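Local structure of uricase (Arthrobacter globiformis, 2YZC) at residues 20-25 and 65-70; 160-165 and 216-221; 189-194 and 239-244. The protein catalyses the oxidation of uric acid by molecular oxygen to 5-hydroxyisourate, with release of hydrogen peroxide. One frame throughout, in Å; residues are numbered along the deposited sequence.

Interactions 1 and 2 contribute complementary parts of the ligand site, yet within one chain their centres are 47 Å apart and their nearest atoms about 32 Å apart, on opposite sides of the chain's centre. Each holds a different allantoate: the one beside 65-70 is also bound by Arg180, Leu222 and His251 of the second subunit, and the one against the ring face of Phe163 by Thr67 and Asp68 of that subunit. Each pocket is therefore built from two chains. Interaction 3 pairs two strands of the sheet away from the ligands. Its centre is 27 Å from that of either other contact, with nearest atoms about 12 Å from interaction 1 and about 13 Å from interaction 2.

Interaction 1: residues 20-25 and 65-70; sequences YGKAEV and VATDTQ. With 1AL (allantoate ion), chain L.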
loop_
_atom_site.group_PDB
_atom_site.type_symbol
_atom_site.label_atom_id
_atom_site.label_comp_id
_atom_site.label_asym_id
_atom_site.label_seq_id
_atom_site.Cartn_x
_atom_site.Cartn_y
_atom_site.Cartn_z
ATOM N N TYR A 20 1.413 22.033 13.930
ATOM C CA TYR A 20 0.175 21.283 13.804
ATOM C C TYR A 20 -0.675 21.880 12.694
ATOM O O TYR A 20 -0.532 23.058 12.349
ATOM C CB TYR A 20 -0.625 21.337 15.106
ATOM C CG TYR A 20 -1.423 22.612 15.229
ATOM C CD1 TYR A 20 -0.793 23.835 15.460
ATOM C CD2 TYR A 20 -2.802 22.609 15.017
ATOM C CE1 TYR A 20 -1.518 25.027 15.468
ATOM C CE2 TYR A 20 -3.533 23.787 15.018
ATOM C CZ TYR A 20 -2.888 24.994 15.242
ATOM O OH TYR A 20 -3.614 26.162 15.217
ATOM N N GLY A 21 -1.576 21.069 12.153
ATOM C CA GLY A 21 -2.449 21.557 11.105
ATOM C C GLY A 21 -3.239 20.433 10.477
ATOM O O GLY A 21 -3.374 19.363 11.063
ATOM N N LYS A 22 -3.765 20.677 9.283
ATOM C CA LYS A 22 -4.538 19.663 8.581
ATOM C C LYS A 22 -3.670 19.076 7.483
ATOM O O LYS A 22 -3.075 19.810 6.692
ATOM C CB LYS A 22 -5.795 20.272 7.956
ATOM C CG LYS A 22 -6.748 19.222 7.409
ATOM C CD LYS A 22 -7.459 18.482 8.541
ATOM C CE LYS A 22 -8.633 19.303 9.074
ATOM N NZ LYS A 22 -9.319 18.660 10.233
ATOM N N ALA A 23 -3.597 17.753 7.435
ATOM C CA ALA A 23 -2.791 17.085 6.426
ATOM C C ALA A 23 -3.651 16.393 5.375
ATOM O O ALA A 23 -4.774 15.966 5.648
ATOM C CB ALA A 23 -1.871 16.062 7.084
ATOM N N GLU A 24 -3.096 16.301 4.172
ATOM C CA GLU A 24 -3.724 15.648 3.032
ATOM C C GLU A 24 -5.146 16.079 2.685
ATOM O O GLU A 24 -6.075 15.265 2.665
ATOM C CB GLU A 24 -3.647 14.126 3.214
ATOM C CG GLU A 24 -2.212 13.647 3.469
ATOM C CD GLU A 24 -1.988 12.186 3.119
ATOM O OE1 GLU A 24 -1.672 11.387 4.030
ATOM O OE2 GLU A 24 -2.123 11.840 1.929
ATOM N N VAL A 25 -5.296 17.368 2.402
ATOM C CA VAL A 25 -6.580 17.932 1.993
ATOM C C VAL A 25 -6.592 17.748 0.474
ATOM O O VAL A 25 -5.826 18.396 -0.241
ATOM C CB VAL A 25 -6.666 19.433 2.342
ATOM C CG1 VAL A 25 -7.952 20.040 1.771
ATOM C CG2 VAL A 25 -6.628 19.609 3.855
ATOM N N VAL A 65 -5.697 27.824 15.912
ATOM C CA VAL A 65 -6.543 27.976 14.738
ATOM C C VAL A 65 -6.865 26.528 14.360
ATOM O O VAL A 65 -5.974 25.771 13.964
ATOM C CB VAL A 65 -5.772 28.652 13.587
ATOM C CG1 VAL A 65 -6.615 28.654 12.324
ATOM C CG2 VAL A 65 -5.401 30.089 13.982
ATOM N N ALA A 66 -8.129 26.147 14.501
ATOM C CA ALA A 66 -8.561 24.782 14.220
ATOM C C ALA A 66 -8.020 24.209 12.913
ATOM O O ALA A 66 -7.927 24.911 11.909
ATOM C CB ALA A 66 -10.083 24.714 14.219
ATOM N N THR A 67 -7.658 22.929 12.926
ATOM C CA THR A 67 -7.161 22.317 11.706
ATOM C C THR A 67 -8.326 22.344 10.716
ATOM O O THR A 67 -8.122 22.478 9.518
ATOM C CB THR A 67 -6.659 20.858 11.939
ATOM O OG1 THR A 67 -7.760 20.002 12.268
ATOM C CG2 THR A 67 -5.637 20.822 13.088
ATOM N N ASP A 68 -9.553 22.242 11.224
ATOM C CA ASP A 68 -10.730 22.277 10.354
ATOM C C ASP A 68 -10.783 23.619 9.620
ATOM O O ASP A 68 -11.173 23.686 8.457
ATOM C CB ASP A 68 -12.023 22.093 11.162
ATOM C CG ASP A 68 -13.262 22.002 10.274
ATOM O OD1 ASP A 68 -13.506 20.923 9.694
ATOM O OD2 ASP A 68 -13.989 23.009 10.139
ATOM N N THR A 69 -10.400 24.688 10.315
ATOM C CA THR A 69 -10.396 26.019 9.722
ATOM C C THR A 69 -9.328 26.115 8.642
ATOM O O THR A 69 -9.532 26.749 7.604
ATOM C CB THR A 69 -10.125 27.099 10.781
ATOM O OG1 THR A 69 -11.178 27.082 11.749
ATOM C CG2 THR A 69 -10.056 28.477 10.133
ATOM N N GLN A 70 -8.184 25.490 8.894
ATOM C CA GLN A 70 -7.101 25.495 7.926
ATOM C C GLN A 70 -7.586 24.804 6.662
ATOM O O GLN A 70 -7.317 25.262 5.552
ATOM C CB GLN A 70 -5.871 24.790 8.500
ATOM C CG GLN A 70 -5.237 25.570 9.655
ATOM C CD GLN A 70 -4.021 24.892 10.249
ATOM O OE1 GLN A 70 -3.100 24.501 9.530
ATOM N NE2 GLN A 70 -4.003 24.763 11.574
HETATM C C1 1AL L . -7.070 19.215 18.064
HETATM O O2 1AL L . -7.025 18.895 19.263
HETATM N N3 1AL L . -6.220 20.127 17.516
HETATM N N4 1AL L . -8.059 18.557 17.340
HETATM C C5 1AL L . -7.399 18.088 14.819
HETATM O O6 1AL L . -6.162 18.063 14.981
HETATM O O7 1AL L . -7.998 17.819 13.767
HETATM C C8 1AL L . -8.223 18.807 15.917
HETATM C C9 1AL L . -9.268 20.769 14.866
HETATM O O10 1AL L . -10.066 20.999 13.929
HETATM N N11 1AL L . -8.238 21.615 15.181
HETATM N N12 1AL L . -9.369 19.664 15.645
HETATM O O HOH W 1 -12.116 18.644 10.553
#
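Val65 offers its carbonyl oxygen to two donors: Tyr20 OH binds Val65 O at 2.7 Å, and Gln70 NE2 reaches the same oxygen from the opposite face of the carbonyl plane. This fixes the loop just ahead of helix 67-78. Ala66 follows at the N-cap, its CA 3.3 Å from allantoate N11, where a small side chain lets the ligand come close. Thr67 faces the strand. With OG1 set between backbone N and carbonyl carbon (chi1 67°), the hydroxyl accepts from Lys22 NZ at 2.9 Å and donates to allantoate O7 at 2.7 Å, while the methyl CG2 rests 3.4 Å from Gly21 O. Lys22, bent at chi2 and chi3, crosses Thr67 at about a right angle. Asp68 N, at the helix start, donates to allantoate O10 at 3.0 Å, and a water links Asp68 OD1 to Lys22 NZ. Gln70 lays its amide against Gly21, with OE1 3.4 Å from Gly21 CA and bonded to Ser46; a CB at Gly21 would collide with that oxygen, so glycine fits. His251 of the second subunit packs on Lys22, consistent with the Lys-Thr-His charge relay of the uricase active site, formed at a subunit interface.

Interaction 2: residues 160-165 and 216-221; sequences GSEFHG and ETHSLA. With 1AL (allantoate ion), chain I.
Glu162 and His218 meet because the glutamate CG lies anti to its own carbonyl carbon (chi1 -53°) on an otherwise extended chain, while the imidazole CG swings anti to the backbone N (chi1 -179°). His218 NE2 then donates almost straight (175°) to Glu162 OE2 at 2.5 Å; OE2 lies in the imidazole plane and is met on its anti side, though the carboxylate is turned steeply against the ring. Glu162 OE1 accepts from His164 NE2 at 2.8 Å from above the carboxylate plane, so one carboxylate ties two imidazoles. Cut back to alanine, this position would probably leave both histidines without their common acceptor and Leu220 CD2 without the side chain it lies alongside. The backbones join too: Glu162 N donates to Ser219 O at 2.8 Å and Ser219 N to Gly160 O at 3.1 Å. At Gly160 a CB would jam against the preceding carbonyl oxygen, hence glycine. A water joins Glu162 O, Ser161 OG (also bonded to Arg180) and Ser219 OG (also to Thr225). Phe163 turns one face to the allantoate, whose N4 lies 3.8 Å above the ring, with Leu220 O at the edge. Such a flat aromatic face suits stacking on a planar substrate, consistent with Phe163 binding urate in the uricase pocket.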
loop_
_atom_site.group_PDB
_atom_site.type_symbol
_atom_site.label_atom_id
_atom_site.label_comp_id
_atom_site.label_asym_id
_atom_site.label_seq_id
_atom_site.Cartn_x
_atom_site.Cartn_y
_atom_site.Cartn_z
ATOM N N GLY A 160 24.874 0.331 -20.702
ATOM C CA GLY A 160 25.473 1.630 -20.445
ATOM C C GLY A 160 25.662 1.845 -18.953
ATOM O O GLY A 160 25.623 2.977 -18.450
ATOM N N SER A 161 25.854 0.746 -18.236
ATOM C CA SER A 161 26.072 0.790 -16.796
ATOM C C SER A 161 27.057 -0.306 -16.414
ATOM O O SER A 161 26.926 -1.456 -16.847
ATOM C CB SER A 161 24.751 0.594 -16.040
ATOM O OG SER A 161 24.973 0.472 -14.639
ATOM N N GLU A 162 28.052 0.068 -15.613
ATOM C CA GLU A 162 29.083 -0.856 -15.150
ATOM C C GLU A 162 29.287 -0.660 -13.653
ATOM O O GLU A 162 28.834 0.329 -13.074
ATOM C CB GLU A 162 30.426 -0.551 -15.823
ATOM C CG GLU A 162 30.426 -0.493 -17.328
ATOM C CD GLU A 162 31.803 -0.161 -17.887
ATOM O OE1 GLU A 162 32.808 -0.698 -17.368
ATOM O OE2 GLU A 162 31.885 0.628 -18.852
ATOM N N PHE A 163 29.972 -1.610 -13.030
ATOM C CA PHE A 163 30.308 -1.496 -11.619
ATOM C C PHE A 163 31.459 -2.426 -11.302
ATOM O O PHE A 163 31.290 -3.641 -11.181
ATOM C CB PHE A 163 29.129 -1.803 -10.696
ATOM C CG PHE A 163 29.401 -1.443 -9.259
ATOM C CD1 PHE A 163 29.847 -0.160 -8.929
ATOM C CD2 PHE A 163 29.250 -2.377 -8.243
ATOM C CE1 PHE A 163 30.142 0.182 -7.603
ATOM C CE2 PHE A 163 29.541 -2.047 -6.912
ATOM C CZ PHE A 163 29.989 -0.764 -6.594
ATOM N N HIS A 164 32.640 -1.832 -11.175
ATOM C CA HIS A 164 33.853 -2.579 -10.895
ATOM C C HIS A 164 34.848 -1.697 -10.154
ATOM O O HIS A 164 34.612 -0.503 -9.966
ATOM C CB HIS A 164 34.449 -3.077 -12.214
ATOM C CG HIS A 164 34.558 -2.017 -13.265
ATOM N ND1 HIS A 164 35.432 -0.955 -13.168
ATOM C CD2 HIS A 164 33.877 -1.838 -14.423
ATOM C CE1 HIS A 164 35.285 -0.168 -14.219
ATOM N NE2 HIS A 164 34.347 -0.680 -14.995
ATOM N N GLY A 165 35.956 -2.290 -9.722
ATOM C CA GLY A 165 36.959 -1.522 -9.009
ATOM C C GLY A 165 36.643 -1.277 -7.543
ATOM O O GLY A 165 37.313 -0.477 -6.894
ATOM N N GLU A 216 22.002 9.595 -20.661
ATOM C CA GLU A 216 23.218 9.773 -21.447
ATOM C C GLU A 216 24.552 9.583 -20.733
ATOM O O GLU A 216 25.591 9.487 -21.382
ATOM C CB GLU A 216 23.177 11.142 -22.128
ATOM C CG GLU A 216 21.860 11.399 -22.856
ATOM C CD GLU A 216 21.878 12.667 -23.694
ATOM O OE1 GLU A 216 22.708 13.558 -23.410
ATOM O OE2 GLU A 216 21.050 12.779 -24.627
ATOM N N THR A 217 24.531 9.523 -19.409
ATOM C CA THR A 217 25.763 9.316 -18.655
ATOM C C THR A 217 26.124 7.835 -18.667
ATOM O O THR A 217 25.314 7.000 -18.273
ATOM C CB THR A 217 25.608 9.728 -17.177
ATOM O OG1 THR A 217 25.259 11.114 -17.093
ATOM C CG2 THR A 217 26.911 9.485 -16.419
ATOM N N HIS A 218 27.318 7.500 -19.146
ATOM C CA HIS A 218 27.746 6.109 -19.121
ATOM C C HIS A 218 28.116 5.905 -17.659
ATOM O O HIS A 218 29.153 6.385 -17.198
ATOM C CB HIS A 218 28.975 5.873 -19.993
ATOM C CG HIS A 218 29.424 4.448 -19.994
ATOM N ND1 HIS A 218 28.712 3.447 -20.618
ATOM C CD2 HIS A 218 30.472 3.842 -19.387
ATOM C CE1 HIS A 218 29.299 2.284 -20.394
ATOM N NE2 HIS A 218 30.369 2.497 -19.649
ATOM N N SER A 219 27.261 5.191 -16.938
ATOM C CA SER A 219 27.427 4.982 -15.507
ATOM C C SER A 219 28.462 3.969 -15.038
ATOM O O SER A 219 28.413 2.798 -15.404
ATOM C CB SER A 219 26.066 4.624 -14.899
ATOM O OG SER A 219 26.135 4.565 -13.487
ATOM N N LEU A 220 29.396 4.442 -14.215
ATOM C CA LEU A 220 30.431 3.592 -13.637
ATOM C C LEU A 220 30.034 3.358 -12.184
ATOM O O LEU A 220 30.657 2.575 -11.472
ATOM C CB LEU A 220 31.799 4.279 -13.698
ATOM C CG LEU A 220 32.350 4.580 -15.094
ATOM C CD1 LEU A 220 33.729 5.234 -14.973
ATOM C CD2 LEU A 220 32.446 3.289 -15.895
ATOM N N ALA A 221 28.983 4.053 -11.758
ATOM C CA ALA A 221 28.457 3.947 -10.400
ATOM C C ALA A 221 27.173 4.770 -10.311
ATOM O O ALA A 221 27.032 5.782 -10.998
ATOM C CB ALA A 221 29.475 4.475 -9.399
HETATM C C1 1AL I . 26.639 1.196 -6.994
HETATM O O2 1AL I . 26.689 2.058 -7.887
HETATM N N3 1AL I . 27.095 1.419 -5.731
HETATM N N4 1AL I . 26.070 -0.011 -7.397
HETATM C C5 1AL I . 24.136 -0.326 -5.579
HETATM O O6 1AL I . 23.820 0.870 -5.711
HETATM O O7 1AL I . 23.477 -1.190 -4.980
HETATM C C8 1AL I . 25.326 -0.839 -6.446
HETATM C C9 1AL I . 26.389 -2.509 -5.003
HETATM O O10 1AL I . 26.153 -3.647 -4.546
HETATM N N11 1AL I . 27.086 -1.561 -4.300
HETATM N N12 1AL I . 25.976 -2.126 -6.231
HETATM O O HOH W 2 26.496 1.930 -12.798
HETATM O O HOH W 3 32.545 0.776 -12.384
#

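Interaction 3: residues 189-194 and 239-244; sequences RWRYNT and EIDEIK
The guanidinium of Arg191 receives Glu242 OE1 at one edge, almost in its plane, and Asp241 CB over one face; Tyr192 CE1 lies at the edge of the Trp190 ring, and Glu239 O at that of Tyr192. Arg191 NE donates to Glu242 OE1 at 2.8 Å, using the anti lone pair, while Arg191 NH2 stands 3.5 Å from Asp241 OD2 in a longer salt bridge that a water, also at the guanidinium edge, spans. A bend at chi3 (70°) turns the arginine head back to both acids; Trp295 gives Glu242 OE1 a further donor. On the other side of the sheet, Ile240 lays its CG1-CD1 branch obliquely against both aromatics: CD1 lies 3.5 Å from Trp190 CD1, and CG1 3.8 Å from Tyr192 CE1. Trp190 NE1 donates in its ring plane to Tyr192 OH at 2.9 Å, giving the indole N-H a mate inside the apolar layer. The antiparallel backbones are laced by Lys244 N to Arg189 O at 2.7 Å and by Arg191 N to Glu242 O. Trp190 and Ile240 pack on Val206 of helix 199-216, and Tyr192 on Val202. Strand 143-157 pairs with the outer edge of 189-192, and strand 276-285 with that of 240-244, so the contact lies inside the antiparallel sheet.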
loop_
_atom_site.group_PDB
_atom_site.type_symbol
_atom_site.label_atom_id
_atom_site.label_comp_id
_atom_site.label_asym_id
_atom_site.label_seq_id
_atom_site.Cartn_x
_atom_site.Cartn_y
_atom_site.Cartn_z
ATOM N N ARG A 189 14.653 16.656 -4.911
ATOM C CA ARG A 189 14.082 17.861 -4.339
ATOM C C ARG A 189 15.128 18.963 -4.429
ATOM O O ARG A 189 16.296 18.755 -4.090
ATOM C CB ARG A 189 13.661 17.600 -2.893
ATOM C CG ARG A 189 12.322 16.880 -2.815
ATOM C CD ARG A 189 12.066 16.263 -1.461
ATOM N NE ARG A 189 10.722 15.694 -1.376
ATOM C CZ ARG A 189 10.214 14.810 -2.232
ATOM N NH1 ARG A 189 10.933 14.375 -3.262
ATOM N NH2 ARG A 189 8.981 14.352 -2.054
ATOM N N TRP A 190 14.708 20.122 -4.921
ATOM C CA TRP A 190 15.617 21.249 -5.073
ATOM C C TRP A 190 15.073 22.509 -4.403
ATOM O O TRP A 190 13.867 22.793 -4.436
ATOM C CB TRP A 190 15.909 21.475 -6.568
ATOM C CG TRP A 190 14.690 21.652 -7.436
ATOM C CD1 TRP A 190 14.118 22.833 -7.811
ATOM C CD2 TRP A 190 13.910 20.617 -8.055
ATOM N NE1 TRP A 190 13.037 22.602 -8.626
ATOM C CE2 TRP A 190 12.885 21.251 -8.793
ATOM C CE3 TRP A 190 13.978 19.218 -8.059
ATOM C CZ2 TRP A 190 11.934 20.534 -9.531
ATOM C CZ3 TRP A 190 13.028 18.501 -8.796
ATOM C CH2 TRP A 190 12.022 19.165 -9.520
ATOM N N ARG A 191 15.974 23.251 -3.769
ATOM C CA ARG A 191 15.608 24.466 -3.058
ATOM C C ARG A 191 15.914 25.720 -3.867
ATOM O O ARG A 191 17.033 25.906 -4.340
ATOM C CB ARG A 191 16.353 24.532 -1.723
ATOM C CG ARG A 191 16.051 25.788 -0.903
ATOM C CD ARG A 191 16.693 25.711 0.478
ATOM N NE ARG A 191 18.151 25.808 0.434
ATOM C CZ ARG A 191 18.818 26.942 0.224
ATOM N NH1 ARG A 191 18.159 28.078 0.034
ATOM N NH2 ARG A 191 20.143 26.945 0.211
ATOM N N TYR A 192 14.909 26.577 -4.022
ATOM C CA TYR A 192 15.075 27.818 -4.758
ATOM C C TYR A 192 15.657 28.870 -3.823
ATOM O O TYR A 192 15.358 28.877 -2.631
ATOM C CB TYR A 192 13.724 28.296 -5.292
ATOM C CG TYR A 192 13.121 27.383 -6.338
ATOM C CD1 TYR A 192 13.794 27.114 -7.528
ATOM C CD2 TYR A 192 11.866 26.802 -6.148
ATOM C CE1 TYR A 192 13.237 26.295 -8.508
ATOM C CE2 TYR A 192 11.296 25.980 -7.123
ATOM C CZ TYR A 192 11.989 25.734 -8.299
ATOM O OH TYR A 192 11.436 24.936 -9.272
ATOM N N ASN A 193 16.494 29.754 -4.356
ATOM C CA ASN A 193 17.077 30.806 -3.531
ATOM C C ASN A 193 16.266 32.095 -3.654
ATOM O O ASN A 193 16.660 33.145 -3.141
ATOM C CB ASN A 193 18.545 31.046 -3.918
ATOM C CG ASN A 193 18.748 31.191 -5.410
ATOM O OD1 ASN A 193 19.720 30.670 -5.964
ATOM N ND2 ASN A 193 17.851 31.907 -6.070
ATOM N N THR A 194 15.122 31.994 -4.328
ATOM C CA THR A 194 14.224 33.128 -4.531
ATOM C C THR A 194 12.832 32.615 -4.882
ATOM O O THR A 194 12.698 31.527 -5.437
ATOM C CB THR A 194 14.699 34.024 -5.688
ATOM O OG1 THR A 194 13.732 35.056 -5.915
ATOM C CG2 THR A 194 14.862 33.207 -6.968
ATOM N N GLU A 239 18.503 30.040 -10.076
ATOM C CA GLU A 239 17.580 30.150 -8.954
ATOM C C GLU A 239 17.610 28.957 -8.005
ATOM O O GLU A 239 16.942 28.974 -6.972
ATOM C CB GLU A 239 16.144 30.372 -9.449
ATOM C CG GLU A 239 15.733 29.510 -10.629
ATOM C CD GLU A 239 16.271 30.046 -11.941
ATOM O OE1 GLU A 239 15.944 31.205 -12.282
ATOM O OE2 GLU A 239 17.017 29.316 -12.627
ATOM N N ILE A 240 18.374 27.925 -8.350
ATOM C CA ILE A 240 18.466 26.750 -7.492
ATOM C C ILE A 240 19.792 26.723 -6.733
ATOM O O ILE A 240 20.861 26.814 -7.330
ATOM C CB ILE A 240 18.318 25.443 -8.316
ATOM C CG1 ILE A 240 16.929 25.397 -8.969
ATOM C CG2 ILE A 240 18.536 24.234 -7.411
ATOM C CD1 ILE A 240 16.674 24.152 -9.837
ATOM N N ASP A 241 19.721 26.605 -5.410
ATOM C CA ASP A 241 20.934 26.560 -4.595
ATOM C C ASP A 241 21.436 25.153 -4.328
ATOM O O ASP A 241 22.630 24.942 -4.099
ATOM C CB ASP A 241 20.706 27.262 -3.258
ATOM C CG ASP A 241 21.221 28.685 -3.257
ATOM O OD1 ASP A 241 21.695 29.146 -4.317
ATOM O OD2 ASP A 241 21.149 29.336 -2.194
ATOM N N GLU A 242 20.529 24.185 -4.348
ATOM C CA GLU A 242 20.919 22.813 -4.090
ATOM C C GLU A 242 19.825 21.840 -4.483
ATOM O O GLU A 242 18.649 22.185 -4.533
ATOM C CB GLU A 242 21.238 22.627 -2.607
ATOM C CG GLU A 242 20.126 23.118 -1.686
ATOM C CD GLU A 242 20.413 22.846 -0.226
ATOM O OE1 GLU A 242 19.757 23.472 0.637
ATOM O OE2 GLU A 242 21.288 21.998 0.058
ATOM N N ILE A 243 20.235 20.617 -4.769
ATOM C CA ILE A 243 19.288 19.579 -5.126
ATOM C C ILE A 243 19.717 18.333 -4.377
ATOM O O ILE A 243 20.908 18.019 -4.295
ATOM C CB ILE A 243 19.274 19.324 -6.650
ATOM C CG1 ILE A 243 18.283 18.199 -6.976
ATOM C CG2 ILE A 243 20.671 18.974 -7.141
ATOM C CD1 ILE A 243 18.054 17.994 -8.452
ATOM N N LYS A 244 18.744 17.647 -3.795
ATOM C CA LYS A 244 19.012 16.431 -3.052
ATOM C C LYS A 244 18.307 15.299 -3.761
ATOM O O LYS A 244 17.177 15.460 -4.217
ATOM C CB LYS A 244 18.479 16.535 -1.625
ATOM C CG LYS A 244 19.188 17.563 -0.768
ATOM C CD LYS A 244 18.722 17.482 0.673
ATOM C CE LYS A 244 19.635 18.288 1.583
ATOM N NZ LYS A 244 19.283 18.069 3.011
HETATM O O HOH W 4 22.069 29.514 0.243
#